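Local coordinates for protein ADP-dependent L-serine kinase SerK (Thermococcus kodakarensis KOD1, PDB 5X0F) that phosphorylates free L-serine with ADP to give O-phospho-L-serine and AMP, the first step from L-serine to L-cysteine, at residues M26-Q31 with G215-P220. The protein carries 1 engineered substitution. Residues are numbered along the deposited sequence; the frame is centred on the assembly and turned at random.
Engineered in segment 26-31: A30 (natural residue Glu).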
loop_
_atom_site.group_PDB
_atom_site.type_symbol
_atom_site.label_atom_id
_atom_site.label_comp_id
_atom_site.label_asym_id
_atom_site.label_seq_id
_atom_site.Cartn_x
_atom_site.Cartn_y
_atom_site.Cartn_z
ATOM N N MET A 26 -7.373 0.873 16.511
ATOM C CA MET A 26 -7.135 0.734 15.067
ATOM C C MET A 26 -5.782 0.080 14.851
ATOM O O MET A 26 -4.786 0.492 15.462
ATOM C CB MET A 26 -7.147 2.095 14.376
ATOM C CG MET A 26 -8.389 2.935 14.629
ATOM S SD MET A 26 -8.386 4.510 13.722
ATOM C CE MET A 26 -9.784 5.319 14.477
ATOM N N LYS A 27 -5.748 -0.893 13.954
ATOM C CA LYS A 27 -4.551 -1.674 13.645
ATOM C C LYS A 27 -4.114 -1.390 12.202
ATOM O O LYS A 27 -4.856 -1.638 11.297
ATOM C CB LYS A 27 -4.849 -3.156 13.787
ATOM C CG LYS A 27 -5.243 -3.506 15.199
ATOM N N PRO A 28 -2.873 -0.927 12.006
ATOM C CA PRO A 28 -2.344 -0.786 10.640
ATOM C C PRO A 28 -2.030 -2.145 10.011
ATOM O O PRO A 28 -1.740 -3.119 10.716
ATOM C CB PRO A 28 -1.040 -0.008 10.882
ATOM C CG PRO A 28 -0.556 -0.562 12.175
ATOM C CD PRO A 28 -1.822 -0.699 13.010
ATOM N N HIS A 29 -2.070 -2.192 8.686
ATOM C CA HIS A 29 -1.620 -3.305 7.885
ATOM C C HIS A 29 -0.437 -2.972 6.975
ATOM O O HIS A 29 0.013 -3.823 6.213
ATOM C CB HIS A 29 -2.806 -3.881 7.096
ATOM C CG HIS A 29 -3.227 -3.097 5.890
ATOM N ND1 HIS A 29 -4.326 -2.262 5.876
ATOM C CD2 HIS A 29 -2.726 -3.065 4.635
ATOM C CE1 HIS A 29 -4.461 -1.722 4.680
ATOM N NE2 HIS A 29 -3.518 -2.212 3.901
ATOM N N ALA A 30 0.076 -1.746 7.100
ATOM C CA ALA A 30 1.188 -1.293 6.291
ATOM C C ALA A 30 2.140 -0.443 7.108
ATOM O O ALA A 30 1.715 0.344 7.977
ATOM C CB ALA A 30 0.673 -0.472 5.105
ATOM N N GLN A 31 3.410 -0.600 6.787
ATOM C CA GLN A 31 4.466 0.320 7.225
ATOM C C GLN A 31 4.139 1.764 6.813
ATOM O O GLN A 31 3.580 2.009 5.747
ATOM C CB GLN A 31 5.796 -0.098 6.636
ATOM C CG GLN A 31 6.294 -1.425 7.164
ATOM C CD GLN A 31 7.631 -1.829 6.583
ATOM O OE1 GLN A 31 8.005 -1.427 5.480
ATOM N NE2 GLN A 31 8.343 -2.646 7.313
ATOM N N GLY A 215 -0.058 -9.048 14.531
ATOM C CA GLY A 215 0.660 -7.808 14.793
ATOM C C GLY A 215 1.703 -7.462 13.722
ATOM O O GLY A 215 2.651 -6.735 14.000
ATOM N N GLU A 216 1.545 -7.987 12.509
ATOM C CA GLU A 216 2.515 -7.736 11.423
ATOM C C GLU A 216 1.956 -6.718 10.426
ATOM O O GLU A 216 0.755 -6.434 10.433
ATOM C CB GLU A 216 2.866 -9.042 10.718
ATOM C CG GLU A 216 3.600 -10.043 11.590
ATOM C CD GLU A 216 3.770 -11.393 10.922
ATOM O OE1 GLU A 216 4.001 -11.430 9.695
ATOM O OE2 GLU A 216 3.679 -12.426 11.626
ATOM N N VAL A 217 2.833 -6.189 9.569
ATOM C CA VAL A 217 2.453 -5.244 8.518
ATOM C C VAL A 217 3.133 -5.560 7.196
ATOM O O VAL A 217 4.248 -6.072 7.194
ATOM C CB VAL A 217 2.809 -3.767 8.887
ATOM C CG1 VAL A 217 1.916 -3.280 10.021
ATOM C CG2 VAL A 217 4.284 -3.617 9.291
ATOM N N TYR A 218 2.476 -5.180 6.096
ATOM C CA TYR A 218 3.098 -5.162 4.751
ATOM C C TYR A 218 3.989 -3.937 4.554
ATOM O O TYR A 218 3.900 -2.965 5.300
ATOM C CB TYR A 218 2.016 -5.139 3.657
ATOM C CG TYR A 218 1.083 -6.352 3.624
ATOM C CD1 TYR A 218 1.540 -7.613 3.205
ATOM C CD2 TYR A 218 -0.255 -6.233 3.974
ATOM C CE1 TYR A 218 0.684 -8.718 3.143
ATOM C CE2 TYR A 218 -1.112 -7.331 3.928
ATOM C CZ TYR A 218 -0.646 -8.566 3.501
ATOM O OH TYR A 218 -1.510 -9.662 3.469
ATOM N N SER A 219 4.809 -3.956 3.503
ATOM C CA SER A 219 5.478 -2.737 3.042
ATOM C C SER A 219 4.431 -1.733 2.567
ATOM O O SER A 219 3.276 -2.120 2.350
ATOM C CB SER A 219 6.422 -3.059 1.879
ATOM O OG SER A 219 7.487 -3.825 2.344
ATOM N N PRO A 220 4.821 -0.448 2.400
ATOM C CA PRO A 220 3.905 0.480 1.735
ATOM C C PRO A 220 3.594 -0.051 0.336
ATOM O O PRO A 220 4.363 -0.876 -0.210
ATOM C CB PRO A 220 4.712 1.799 1.666
ATOM C CG PRO A 220 5.748 1.670 2.734
ATOM C CD PRO A 220 6.110 0.207 2.691
HETATM O O HOH W 1 -0.428 -4.793 12.335
#
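The carbonyl oxygen of Y218 is approached by three atoms of segment 26-31. Q31 N donates to Y218 O at 2.8 Å, coming in almost head-on (C=O...N 172°), while A30 CA makes a CH...O contact with the same oxygen at 3.3 Å and Q31 CG closes in as well. At its other end the same residue donates, Y218 N to H29 O, also at 2.8 Å, from well above the carbonyl plane. Y218 thus bonds to the residues on either side of A30, the signature of a single parallel beta bridge. Beyond it, a water donates to both P28 O and E216 O, continuing the link where the two segments diverge.

Side chains pack around this bridge. V217 CG2 meets Q31 CG at 3.7 Å, the two side chains crossing at about a right angle, and the extended Q31 chain carries OE1 past S219 CA to P220 CD. With chi1 at 77°, the H29 ring turns so that Y218 CD2 lies at its edge, 4.1 Å from H29 CD2. Both ring nitrogens are engaged, ND1 with I67 O and NE2 with T223 OG1, a residue that binds O-phospho-L-serine.

A30 is an engineered replacement for the glutamate inferred to be catalytic, and its CB points away overall, though it still touches Y218 O and S219 O. Because main-chain groups make the bridge, position 30 is held by the bonds of its two neighbours, H29 and Q31, an arrangement consistent with presenting the natural side chain to the active site.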